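Local coordinates for protein citrate lyase, subunit 1 (Methanosaeta concilii, PDB 6HXI) that probably catalyses, as one subunit of ATP citrate lyase, the ATP-dependent cleavage of citrate with coenzyme A to acetyl-CoA and oxaloacetate, at residues R4-D10 with E233-P237; E157-A161 with T184-R188; S191-F195 with Q227-W231; G194-I200 with D214-D220. One frame throughout, in Å; residues are numbered along the deposited sequence.

Contact 1 of 4, residues R4-D10 with E233-P237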
loop_
_atom_site.group_PDB
_atom_site.type_symbol
_atom_site.label_atom_id
_atom_site.label_comp_id
_atom_site.label_asym_id
_atom_site.label_seq_id
_atom_site.Cartn_x
_atom_site.Cartn_y
_atom_site.Cartn_z
ATOM N N ARG C 4 -16.189 52.750 29.905
ATOM C CA ARG C 4 -17.557 52.452 30.349
ATOM C C ARG C 4 -17.711 52.636 31.847
ATOM O O ARG C 4 -16.945 52.070 32.619
ATOM C CB ARG C 4 -17.991 51.030 29.922
ATOM C CG ARG C 4 -17.948 50.761 28.401
ATOM C CD ARG C 4 -19.329 50.780 27.824
ATOM N NE ARG C 4 -19.852 49.433 27.593
ATOM C CZ ARG C 4 -21.101 49.062 27.860
ATOM N NH1 ARG C 4 -21.958 49.924 28.405
ATOM N NH2 ARG C 4 -21.504 47.823 27.592
ATOM N N GLY C 5 -18.705 53.428 32.228
ATOM C CA GLY C 5 -19.017 53.743 33.616
ATOM C C GLY C 5 -19.594 52.554 34.359
ATOM O O GLY C 5 -20.254 51.710 33.758
ATOM N N ILE C 6 -19.293 52.445 35.658
ATOM C CA ILE C 6 -19.782 51.322 36.474
ATOM C C ILE C 6 -20.505 51.839 37.705
ATOM O O ILE C 6 -20.221 52.945 38.166
ATOM C CB ILE C 6 -18.686 50.250 36.805
ATOM C CG1 ILE C 6 -17.455 50.859 37.522
ATOM C CG2 ILE C 6 -18.264 49.497 35.541
ATOM C CD1 ILE C 6 -16.616 49.838 38.266
ATOM N N ARG C 7 -21.439 51.044 38.236
ATOM C CA ARG C 7 -22.176 51.389 39.444
ATOM C C ARG C 7 -21.222 51.514 40.607
ATOM O O ARG C 7 -20.220 50.790 40.682
ATOM C CB ARG C 7 -23.256 50.346 39.783
ATOM C CG ARG C 7 -24.351 50.264 38.747
ATOM C CD ARG C 7 -25.624 49.639 39.272
ATOM N NE ARG C 7 -26.392 49.045 38.176
ATOM C CZ ARG C 7 -27.155 49.732 37.328
ATOM N NH1 ARG C 7 -27.786 49.110 36.340
ATOM N NH2 ARG C 7 -27.267 51.051 37.442
ATOM N N GLU C 8 -21.541 52.458 41.505
ATOM C CA GLU C 8 -20.833 52.724 42.762
ATOM C C GLU C 8 -20.727 51.389 43.525
ATOM O O GLU C 8 -19.675 51.094 44.083
ATOM C CB GLU C 8 -21.626 53.756 43.578
ATOM C CG GLU C 8 -20.853 54.423 44.701
ATOM C CD GLU C 8 -21.630 55.485 45.465
ATOM O OE1 GLU C 8 -22.448 56.206 44.844
ATOM O OE2 GLU C 8 -21.400 55.610 46.688
ATOM N N TYR C 9 -21.806 50.566 43.485
ATOM C CA TYR C 9 -21.901 49.232 44.083
ATOM C C TYR C 9 -20.744 48.345 43.606
ATOM O O TYR C 9 -20.028 47.779 44.435
ATOM C CB TYR C 9 -23.271 48.594 43.753
ATOM C CG TYR C 9 -23.392 47.138 44.149
ATOM C CD1 TYR C 9 -23.471 46.764 45.487
ATOM C CD2 TYR C 9 -23.425 46.134 43.186
ATOM C CE1 TYR C 9 -23.583 45.424 45.860
ATOM C CE2 TYR C 9 -23.498 44.789 43.548
ATOM C CZ TYR C 9 -23.592 44.439 44.888
ATOM O OH TYR C 9 -23.690 43.121 45.276
ATOM N N ASP C 10 -20.527 48.297 42.280
ATOM C CA ASP C 10 -19.493 47.521 41.611
ATOM C C ASP C 10 -18.075 48.038 41.896
ATOM O O ASP C 10 -17.175 47.236 42.178
ATOM C CB ASP C 10 -19.783 47.468 40.104
ATOM C CG ASP C 10 -21.103 46.798 39.732
ATOM O OD1 ASP C 10 -21.452 45.769 40.362
ATOM O OD2 ASP C 10 -21.754 47.261 38.762
ATOM N N GLU C 233 -18.024 39.565 39.016
ATOM C CA GLU C 233 -19.275 39.972 39.662
ATOM C C GLU C 233 -19.928 41.240 39.088
ATOM O O GLU C 233 -20.908 41.714 39.663
ATOM C CB GLU C 233 -19.054 40.129 41.185
ATOM C CG GLU C 233 -19.216 38.836 41.967
ATOM C CD GLU C 233 -17.931 38.162 42.409
ATOM O OE1 GLU C 233 -17.249 38.718 43.300
ATOM O OE2 GLU C 233 -17.638 37.050 41.912
ATOM N N LEU C 234 -19.419 41.799 37.979
ATOM C CA LEU C 234 -20.051 43.024 37.468
ATOM C C LEU C 234 -20.490 42.960 35.995
ATOM O O LEU C 234 -19.977 42.163 35.200
ATOM C CB LEU C 234 -19.179 44.280 37.723
ATOM C CG LEU C 234 -18.015 44.571 36.765
ATOM C CD1 LEU C 234 -18.363 45.703 35.824
ATOM C CD2 LEU C 234 -16.781 44.956 37.532
ATOM N N ALA C 235 -21.432 43.851 35.660
ATOM C CA ALA C 235 -21.991 44.062 34.330
ATOM C C ALA C 235 -22.085 45.574 34.100
ATOM O O ALA C 235 -22.384 46.312 35.046
ATOM C CB ALA C 235 -23.370 43.419 34.232
ATOM N N PHE C 236 -21.786 46.040 32.869
ATOM C CA PHE C 236 -21.854 47.467 32.551
ATOM C C PHE C 236 -23.305 47.973 32.478
ATOM O O PHE C 236 -24.126 47.402 31.757
ATOM C CB PHE C 236 -21.062 47.824 31.273
ATOM C CG PHE C 236 -19.571 47.575 31.317
ATOM C CD1 PHE C 236 -18.758 48.267 32.207
ATOM C CD2 PHE C 236 -18.972 46.700 30.423
ATOM C CE1 PHE C 236 -17.380 48.042 32.243
ATOM C CE2 PHE C 236 -17.592 46.491 30.445
ATOM C CZ PHE C 236 -16.807 47.156 31.365
ATOM N N PRO C 237 -23.648 49.023 33.246
ATOM C CA PRO C 237 -25.026 49.529 33.203
ATOM C C PRO C 237 -25.285 50.456 32.017
ATOM O O PRO C 237 -24.349 51.026 31.457
ATOM C CB PRO C 237 -25.151 50.287 34.522
ATOM C CG PRO C 237 -23.773 50.779 34.813
ATOM C CD PRO C 237 -22.812 49.800 34.187
#

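Contact 2 of 4, residues E157-A161 with T184-R188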
loop_
_atom_site.group_PDB
_atom_site.type_symbol
_atom_site.label_atom_id
_atom_site.label_comp_id
_atom_site.label_asym_id
_atom_site.label_seq_id
_atom_site.Cartn_x
_atom_site.Cartn_y
_atom_site.Cartn_z
ATOM N N GLU C 157 7.959 54.226 34.359
ATOM C CA GLU C 157 8.584 54.277 35.678
ATOM C C GLU C 157 7.714 53.712 36.811
ATOM O O GLU C 157 8.251 53.088 37.727
ATOM C CB GLU C 157 9.064 55.704 36.011
ATOM C CG GLU C 157 10.212 56.174 35.131
ATOM C CD GLU C 157 10.454 57.670 35.047
ATOM O OE1 GLU C 157 11.157 58.096 34.101
ATOM O OE2 GLU C 157 9.956 58.418 35.922
ATOM N N GLY C 158 6.402 53.943 36.754
ATOM C CA GLY C 158 5.483 53.478 37.791
ATOM C C GLY C 158 5.511 54.321 39.054
ATOM O O GLY C 158 6.179 55.364 39.096
ATOM N N ILE C 159 4.758 53.886 40.092
ATOM C CA ILE C 159 4.640 54.613 41.374
ATOM C C ILE C 159 5.918 54.519 42.252
ATOM O O ILE C 159 6.223 55.478 42.958
ATOM C CB ILE C 159 3.348 54.198 42.159
ATOM C CG1 ILE C 159 2.868 55.290 43.125
ATOM C CG2 ILE C 159 3.473 52.841 42.878
ATOM C CD1 ILE C 159 1.893 56.230 42.572
ATOM N N ASP C 160 6.642 53.377 42.212
ATOM C CA ASP C 160 7.859 53.118 43.003
ATOM C C ASP C 160 8.972 54.152 42.744
ATOM O O ASP C 160 9.797 54.422 43.628
ATOM C CB ASP C 160 8.371 51.694 42.750
ATOM C CG ASP C 160 7.435 50.585 43.200
ATOM O OD1 ASP C 160 6.203 50.726 43.011
ATOM O OD2 ASP C 160 7.937 49.553 43.692
ATOM N N ALA C 161 8.957 54.753 41.536
ATOM C CA ALA C 161 9.894 55.796 41.119
ATOM C C ALA C 161 9.553 57.167 41.752
ATOM O O ALA C 161 10.285 58.137 41.531
ATOM C CB ALA C 161 9.894 55.902 39.601
ATOM N N THR C 184 -1.219 55.255 46.917
ATOM C CA THR C 184 -0.209 54.412 46.256
ATOM C C THR C 184 -0.867 53.074 45.891
ATOM O O THR C 184 -0.665 52.580 44.783
ATOM C CB THR C 184 1.068 54.280 47.130
ATOM O OG1 THR C 184 1.716 55.553 47.173
ATOM C CG2 THR C 184 2.063 53.248 46.599
ATOM N N ALA C 185 -1.669 52.516 46.828
ATOM C CA ALA C 185 -2.432 51.275 46.675
ATOM C C ALA C 185 -3.544 51.465 45.640
ATOM O O ALA C 185 -3.774 50.577 44.815
ATOM C CB ALA C 185 -3.034 50.873 48.011
ATOM N N LEU C 186 -4.211 52.639 45.673
ATOM C CA LEU C 186 -5.294 52.996 44.755
ATOM C C LEU C 186 -4.802 53.051 43.317
ATOM O O LEU C 186 -5.521 52.595 42.429
ATOM C CB LEU C 186 -5.974 54.309 45.153
ATOM C CG LEU C 186 -7.346 54.568 44.520
ATOM C CD1 LEU C 186 -8.420 53.751 45.202
ATOM C CD2 LEU C 186 -7.696 56.040 44.585
ATOM N N TRP C 187 -3.565 53.562 43.096
ATOM C CA TRP C 187 -2.930 53.586 41.772
ATOM C C TRP C 187 -2.677 52.154 41.277
ATOM O O TRP C 187 -2.914 51.867 40.106
ATOM C CB TRP C 187 -1.613 54.379 41.764
ATOM C CG TRP C 187 -0.982 54.370 40.402
ATOM C CD1 TRP C 187 -1.367 55.103 39.317
ATOM C CD2 TRP C 187 0.029 53.471 39.940
ATOM N NE1 TRP C 187 -0.620 54.751 38.218
ATOM C CE2 TRP C 187 0.227 53.732 38.564
ATOM C CE3 TRP C 187 0.767 52.439 40.549
ATOM C CZ2 TRP C 187 1.180 53.045 37.803
ATOM C CZ3 TRP C 187 1.720 51.769 39.800
ATOM C CH2 TRP C 187 1.917 52.068 38.441
ATOM N N ARG C 188 -2.191 51.268 42.166
ATOM C CA ARG C 188 -1.904 49.869 41.842
ATOM C C ARG C 188 -3.208 49.169 41.477
ATOM O O ARG C 188 -3.264 48.445 40.487
ATOM C CB ARG C 188 -1.199 49.179 43.025
ATOM C CG ARG C 188 0.166 49.764 43.355
ATOM C CD ARG C 188 0.955 48.808 44.235
ATOM N NE ARG C 188 2.017 49.480 44.988
ATOM C CZ ARG C 188 3.246 49.717 44.528
ATOM N NH1 ARG C 188 3.579 49.376 43.287
ATOM N NH2 ARG C 188 4.139 50.326 45.294
#

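Contact 3 of 4, residues S191-F195 with Q227-W231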
loop_
_atom_site.group_PDB
_atom_site.type_symbol
_atom_site.label_atom_id
_atom_site.label_comp_id
_atom_site.label_asym_id
_atom_site.label_seq_id
_atom_site.Cartn_x
_atom_site.Cartn_y
_atom_site.Cartn_z
ATOM N N SER C 191 -4.280 50.542 38.022
ATOM C CA SER C 191 -3.359 49.967 37.048
ATOM C C SER C 191 -3.560 48.493 36.750
ATOM O O SER C 191 -3.393 48.085 35.604
ATOM C CB SER C 191 -1.921 50.206 37.493
ATOM O OG SER C 191 -1.486 51.443 36.957
ATOM N N ASP C 192 -3.856 47.686 37.773
ATOM C CA ASP C 192 -4.021 46.247 37.603
ATOM C C ASP C 192 -5.449 45.802 37.311
ATOM O O ASP C 192 -5.623 44.692 36.783
ATOM C CB ASP C 192 -3.461 45.491 38.820
ATOM C CG ASP C 192 -1.989 45.729 39.144
ATOM O OD1 ASP C 192 -1.235 46.144 38.229
ATOM O OD2 ASP C 192 -1.588 45.465 40.302
ATOM N N THR C 193 -6.462 46.654 37.617
ATOM C CA THR C 193 -7.873 46.299 37.425
ATOM C C THR C 193 -8.512 46.952 36.158
ATOM O O THR C 193 -9.716 46.795 35.935
ATOM C CB THR C 193 -8.664 46.555 38.715
ATOM O OG1 THR C 193 -7.807 46.275 39.813
ATOM C CG2 THR C 193 -9.904 45.668 38.845
ATOM N N GLY C 194 -7.702 47.594 35.320
ATOM C CA GLY C 194 -8.148 48.143 34.042
ATOM C C GLY C 194 -9.112 49.309 34.072
ATOM O O GLY C 194 -10.011 49.400 33.234
ATOM N N PHE C 195 -8.904 50.220 35.025
ATOM C CA PHE C 195 -9.708 51.421 35.170
ATOM C C PHE C 195 -9.223 52.474 34.210
ATOM O O PHE C 195 -8.037 52.518 33.885
ATOM C CB PHE C 195 -9.621 51.972 36.606
ATOM C CG PHE C 195 -10.475 51.253 37.617
ATOM C CD1 PHE C 195 -9.994 50.135 38.288
ATOM C CD2 PHE C 195 -11.759 51.696 37.901
ATOM C CE1 PHE C 195 -10.788 49.467 39.221
ATOM C CE2 PHE C 195 -12.556 51.018 38.819
ATOM C CZ PHE C 195 -12.061 49.911 39.480
ATOM N N GLN C 227 -9.153 40.768 32.606
ATOM C CA GLN C 227 -9.862 40.997 33.874
ATOM C C GLN C 227 -11.001 40.036 34.175
ATOM O O GLN C 227 -11.918 40.410 34.901
ATOM C CB GLN C 227 -10.384 42.449 33.928
ATOM C CG GLN C 227 -9.327 43.557 33.728
ATOM C CD GLN C 227 -8.292 43.631 34.815
ATOM O OE1 GLN C 227 -8.493 43.163 35.938
ATOM N NE2 GLN C 227 -7.170 44.264 34.504
ATOM N N LYS C 228 -10.937 38.791 33.663
ATOM C CA LYS C 228 -12.009 37.799 33.817
ATOM C C LYS C 228 -12.330 37.450 35.263
ATOM O O LYS C 228 -13.493 37.195 35.562
ATOM C CB LYS C 228 -11.740 36.535 32.992
ATOM C CG LYS C 228 -11.810 36.766 31.477
ATOM C CD LYS C 228 -11.551 35.472 30.702
ATOM C CE LYS C 228 -11.050 35.732 29.304
ATOM N NZ LYS C 228 -11.143 34.520 28.442
ATOM N N LYS C 229 -11.324 37.467 36.155
ATOM C CA LYS C 229 -11.537 37.151 37.567
ATOM C C LYS C 229 -11.938 38.382 38.399
ATOM O O LYS C 229 -12.833 38.269 39.240
ATOM C CB LYS C 229 -10.344 36.396 38.185
ATOM C CG LYS C 229 -8.978 37.025 37.966
ATOM C CD LYS C 229 -7.913 36.352 38.842
ATOM C CE LYS C 229 -6.639 37.164 38.902
ATOM N NZ LYS C 229 -5.774 36.765 40.044
ATOM N N ARG C 230 -11.304 39.553 38.159
ATOM C CA ARG C 230 -11.625 40.755 38.927
ATOM C C ARG C 230 -12.999 41.337 38.559
ATOM O O ARG C 230 -13.722 41.760 39.455
ATOM C CB ARG C 230 -10.503 41.801 38.848
ATOM C CG ARG C 230 -9.230 41.354 39.558
ATOM C CD ARG C 230 -8.189 42.458 39.667
ATOM N NE ARG C 230 -7.049 42.066 40.504
ATOM C CZ ARG C 230 -6.180 42.915 41.045
ATOM N NH1 ARG C 230 -6.307 44.224 40.851
ATOM N NH2 ARG C 230 -5.188 42.466 41.799
ATOM N N TRP C 231 -13.390 41.292 37.278
ATOM C CA TRP C 231 -14.681 41.822 36.809
ATOM C C TRP C 231 -15.827 40.785 36.854
ATOM O O TRP C 231 -16.933 41.094 36.390
ATOM C CB TRP C 231 -14.567 42.362 35.364
ATOM C CG TRP C 231 -13.636 43.515 35.130
ATOM C CD1 TRP C 231 -12.749 44.065 36.012
ATOM C CD2 TRP C 231 -13.495 44.251 33.907
ATOM N NE1 TRP C 231 -12.068 45.100 35.411
ATOM C CE2 TRP C 231 -12.511 45.241 34.121
ATOM C CE3 TRP C 231 -14.133 44.193 32.659
ATOM C CZ2 TRP C 231 -12.125 46.140 33.122
ATOM C CZ3 TRP C 231 -13.749 45.088 31.675
ATOM C CH2 TRP C 231 -12.749 46.038 31.907
#

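Contact 4 of 4, residues G194-I200 with D214-D220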
loop_
_atom_site.group_PDB
_atom_site.type_symbol
_atom_site.label_atom_id
_atom_site.label_comp_id
_atom_site.label_asym_id
_atom_site.label_seq_id
_atom_site.Cartn_x
_atom_site.Cartn_y
_atom_site.Cartn_z
ATOM N N GLY C 194 -7.702 47.594 35.320
ATOM C CA GLY C 194 -8.148 48.143 34.042
ATOM C C GLY C 194 -9.112 49.309 34.072
ATOM O O GLY C 194 -10.011 49.400 33.234
ATOM N N PHE C 195 -8.904 50.220 35.025
ATOM C CA PHE C 195 -9.708 51.421 35.170
ATOM C C PHE C 195 -9.223 52.474 34.210
ATOM O O PHE C 195 -8.037 52.518 33.885
ATOM C CB PHE C 195 -9.621 51.972 36.606
ATOM C CG PHE C 195 -10.475 51.253 37.617
ATOM C CD1 PHE C 195 -9.994 50.135 38.288
ATOM C CD2 PHE C 195 -11.759 51.696 37.901
ATOM C CE1 PHE C 195 -10.788 49.467 39.221
ATOM C CE2 PHE C 195 -12.556 51.018 38.819
ATOM C CZ PHE C 195 -12.061 49.911 39.480
ATOM N N ALA C 196 -10.137 53.322 33.761
ATOM C CA ALA C 196 -9.834 54.443 32.890
ATOM C C ALA C 196 -10.038 55.747 33.715
ATOM O O ALA C 196 -9.529 56.806 33.353
ATOM C CB ALA C 196 -10.763 54.418 31.682
ATOM N N TYR C 197 -10.789 55.637 34.827
ATOM C CA TYR C 197 -11.127 56.707 35.758
ATOM C C TYR C 197 -11.633 56.161 37.101
ATOM O O TYR C 197 -12.435 55.234 37.138
ATOM C CB TYR C 197 -12.187 57.635 35.140
ATOM C CG TYR C 197 -12.526 58.826 36.009
ATOM C CD1 TYR C 197 -11.666 59.915 36.098
ATOM C CD2 TYR C 197 -13.707 58.864 36.744
ATOM C CE1 TYR C 197 -11.949 60.994 36.933
ATOM C CE2 TYR C 197 -14.016 59.954 37.566
ATOM C CZ TYR C 197 -13.132 61.018 37.658
ATOM O OH TYR C 197 -13.414 62.105 38.459
ATOM N N VAL C 198 -11.185 56.780 38.196
ATOM C CA VAL C 198 -11.616 56.485 39.567
ATOM C C VAL C 198 -11.697 57.785 40.347
ATOM O O VAL C 198 -10.804 58.626 40.240
ATOM C CB VAL C 198 -10.818 55.354 40.302
ATOM C CG1 VAL C 198 -9.376 55.765 40.618
ATOM C CG2 VAL C 198 -11.524 54.920 41.572
ATOM N N GLU C 199 -12.780 57.964 41.099
ATOM C CA GLU C 199 -12.981 59.145 41.922
ATOM C C GLU C 199 -13.623 58.767 43.246
ATOM O O GLU C 199 -14.717 58.201 43.263
ATOM C CB GLU C 199 -13.848 60.165 41.188
ATOM C CG GLU C 199 -14.069 61.465 41.942
ATOM C CD GLU C 199 -15.331 62.176 41.511
ATOM O OE1 GLU C 199 -15.348 62.725 40.385
ATOM O OE2 GLU C 199 -16.322 62.142 42.278
ATOM N N ILE C 200 -12.932 59.081 44.353
ATOM C CA ILE C 200 -13.432 58.884 45.701
ATOM C C ILE C 200 -13.583 60.291 46.266
ATOM O O ILE C 200 -12.597 60.941 46.643
ATOM C CB ILE C 200 -12.602 57.921 46.587
ATOM C CG1 ILE C 200 -12.332 56.583 45.846
ATOM C CG2 ILE C 200 -13.358 57.676 47.900
ATOM C CD1 ILE C 200 -11.163 55.812 46.357
ATOM N N ASP C 214 -18.215 58.101 48.643
ATOM C CA ASP C 214 -18.852 58.185 47.329
ATOM C C ASP C 214 -17.828 57.795 46.294
ATOM O O ASP C 214 -16.650 58.121 46.448
ATOM C CB ASP C 214 -19.446 59.573 47.060
ATOM C CG ASP C 214 -20.705 59.855 47.870
ATOM O OD1 ASP C 214 -21.808 59.462 47.418
ATOM O OD2 ASP C 214 -20.590 60.475 48.944
ATOM N N MET C 215 -18.263 57.040 45.275
ATOM C CA MET C 215 -17.389 56.517 44.235
ATOM C C MET C 215 -17.983 56.629 42.820
ATOM O O MET C 215 -19.180 56.405 42.603
ATOM C CB MET C 215 -17.012 55.061 44.560
ATOM C CG MET C 215 -15.672 54.647 44.016
ATOM S SD MET C 215 -15.083 53.126 44.778
ATOM C CE MET C 215 -13.663 52.808 43.779
ATOM N N VAL C 216 -17.127 57.019 41.876
ATOM C CA VAL C 216 -17.426 57.177 40.449
ATOM C C VAL C 216 -16.280 56.477 39.756
ATOM O O VAL C 216 -15.117 56.724 40.092
ATOM C CB VAL C 216 -17.545 58.673 40.031
ATOM C CG1 VAL C 216 -17.518 58.846 38.514
ATOM C CG2 VAL C 216 -18.797 59.314 40.629
ATOM N N ALA C 217 -16.596 55.558 38.842
ATOM C CA ALA C 217 -15.551 54.807 38.155
ATOM C C ALA C 217 -15.910 54.461 36.752
ATOM O O ALA C 217 -17.088 54.273 36.434
ATOM C CB ALA C 217 -15.182 53.544 38.936
ATOM N N LYS C 218 -14.869 54.383 35.895
ATOM C CA LYS C 218 -14.955 53.985 34.489
ATOM C C LYS C 218 -13.914 52.910 34.241
ATOM O O LYS C 218 -12.769 53.039 34.681
ATOM C CB LYS C 218 -14.687 55.174 33.557
ATOM C CG LYS C 218 -15.866 56.108 33.338
ATOM C CD LYS C 218 -15.447 57.261 32.450
ATOM C CE LYS C 218 -16.614 58.074 31.962
ATOM N NZ LYS C 218 -16.164 59.014 30.904
ATOM N N LEU C 219 -14.301 51.839 33.540
ATOM C CA LEU C 219 -13.373 50.764 33.182
ATOM C C LEU C 219 -13.102 50.857 31.693
ATOM O O LEU C 219 -14.005 51.217 30.935
ATOM C CB LEU C 219 -13.949 49.389 33.521
ATOM C CG LEU C 219 -14.210 49.060 34.984
ATOM C CD1 LEU C 219 -15.014 47.778 35.115
ATOM C CD2 LEU C 219 -12.909 48.931 35.765
ATOM N N ASP C 220 -11.847 50.586 31.270
ATOM C CA ASP C 220 -11.515 50.529 29.853
ATOM C C ASP C 220 -12.033 49.149 29.425
ATOM O O ASP C 220 -11.448 48.133 29.833
ATOM C CB ASP C 220 -10.000 50.625 29.646
ATOM C CG ASP C 220 -9.531 50.270 28.240
ATOM O OD1 ASP C 220 -10.341 50.385 27.287
ATOM O OD2 ASP C 220 -8.354 49.897 28.088
#

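Contact 1 of 4, residues R4-D10 with E233-P237
Phe236 and Pro237 press against Arg4, Gly5 and Ile6, and this end of the contact is the tight one. Arg4 arches over Phe236: its CB sits above the ring face, 3.9 Å from the centroid, as a CH-pi contact. Bends at chi2 (-104°) and chi3 (-102°) then carry the guanidinium back across the benzyl group, where Phe236 CB lies over one of its faces, 3.6 Å from Arg4 CZ. The two flat groups are 38° apart, so this is no parallel stack. Ile6 CG2 meets the ring edge at Phe236 CD1 (3.6 Å) and also touches Leu234 CD1 (3.8 Å). Next to it Pro237 CD closes on Gly5 O at 3.2 Å, while Pro237 CB lies over a face of the Arg7 guanidinium, 3.4 Å from Arg7 NH1; Arg7 NH2 is held by Asp61 O. An alanine at Arg4 would keep the CB over the ring but is likely to leave the benzyl CB of Phe236 without its guanidinium cover. Toward Glu233 the fit slackens: the buried Asp10 lays its carboxylate against Leu234 CB (Asp10 CG to Leu234 CB 3.8 Å), and solvent is reached at Ala235 and Glu233. The 233-237 loop thus lines the outermost strand 3-6 and the start of helix 8-18, the opening strand-turn-helix of the ATP-grasp domain.

Contact 2 of 4, residues E157-A161 with T184-R188
Ile159 is wedged between two flat groups, the Trp187 indole and the Arg188 guanidinium. Its backbone N lies over one face of the indole, with Ile159 CB 3.5 Å from Trp187 CE3; its CG2 sits over a face of the guanidinium, 3.5 Å from Arg188 NH1, while Asp160 OD1 comes in at the guanidinium edge. This is a loop folded onto a helix that packs on the antiparallel sheet of the ATP-grasp domain: the 157-161 segment follows strand 149-154, and Ile159 and Trp187 both also touch Val153 and Ile131 of the sheet. The indole is fixed from outside as well, NE1 being bonded to Asp129. CG1 of Ile159 stands opposite the backbone N (chi1 -155°), which leaves CG2 facing Thr184 CG2, 4.0 Å away, as well as the arginine. A leucine in place of Arg188 would probably leave the solvent-exposed Asp160 carboxylate without its counter-charge. The salt bridge is end-on but uneven, and the carboxylate stands almost perpendicular to the guanidinium (85°). Both nitrogens grip the single atom Asp160 OD1: Arg188 NH1 (3.0 Å) takes its syn lone pair, whereas Arg188 NH2 (3.1 Å) reaches it from 43° above the carboxylate plane.

Contact 3 of 4, residues S191-F195 with Q227-W231
Thr193, Arg230 and Gln227 bury the most surface here, and each of the two long side chains meets the end of helix 173-192 in its own way. Arg230, extended from CG to NE, crosses the threonine side chain at about a right angle, with Arg230 CD 3.7 Å from Thr193 CG2, and turns its NH1 to the hydroxyl: Arg230 NH1 donates to Thr193 OG1 at 2.7 Å, with the oxygen in the guanidinium plane but the bond bent to 138°. Thr193 OG1 is also bonded to Phe189 O, one helical turn back, so two partners fix the hydroxyl. Gln227, folded back at chi2 (-65°), brings its amide over the last turn, where Gln227 NE2 donates to Asp192 O at 2.8 Å. That hydrogen bond is fairly straight and lies in the amide plane, yet it approaches the carbonyl from above its plane. Trp231 adds a third grip: its NE1 gives a hydrogen bond to Thr193 O (2.9 Å) along the indole edge, and the same edge passes Gly194 O, which lies 3.9 Å from Trp231 CZ2. The three bonds thus fall on two residues, Asp192 and Thr193. Beyond them, Arg230 NH2 is bonded to Tyr22 and its side chain touches Tyr18 of helix 8-18, while Trp231 leans on Leu219, so the loop sits between helix 8-18, the end of helix 173-192 and strand 209-220.

Contact 4 of 4, residues G194-I200 with D214-D220
The antiparallel hairpin of strands 195-206 and 209-220 holds a classic beta bulge here: Ala196 and Tyr197 both face Lys218. Lys218 O takes two N-H groups from the same side of its plane, from Ala196 N at 2.8 Å and from Tyr197 N at 3.3 Å, slipping the register by one. From the bulge onward, Tyr197 with Lys218 and Glu199 with Val216 are hydrogen-bonded pairs, and Val198 with Ala217 a non-hydrogen-bonded one. Ahead of it, Asp220 N bonds to Gly194 O. These are central strands of the antiparallel ATP-grasp sheet, flanked by strands 118-125 and 3-6, and the two faces differ. On the one carrying Val198, Ala217 and Met215, covered by helices 8-18 and 173-192, Val198 CG2 touches Met215 CE (3.7 Å). At the bulged end the Phe195 ring receives Leu219 CD2 over its centre, 3.6 Å from the centroid, and meets Ala217 CB at its edge. On the other face Tyr197, with CG anti to its N (chi1 -176°), lies along the sheet so that its edge meets Val216 CG1 (CE2 to CG1 3.8 Å) and its OH donates to Glu199 OE1 at 2.8 Å. Asp220 OD2 is bonded to Glu118 N of the neighbouring succinyl-CoA ligase-type alpha subunit.

In the fold
Contact 1 opens first, at residues 4-10, and closes last, at 233-237, so its long loop encloses the other three. Within it, contact 2 closes a short loop in the second half of helix 173-192, tying the segment after strand 149-154 to it. Contacts 3 and 4 then start together, sharing Gly194 and Phe195: contact 4 pairs the hairpin strands and closes at 214-220, and contact 3 closes farther on, at 227-231, on the end of the same helix. Contacts 1 and 4 join through backbone bonds between strands 3-6 and 209-220, contacts 1 and 3 through Phe236 on Trp231, and contacts 2 and 4 through Leu186 on Ile200.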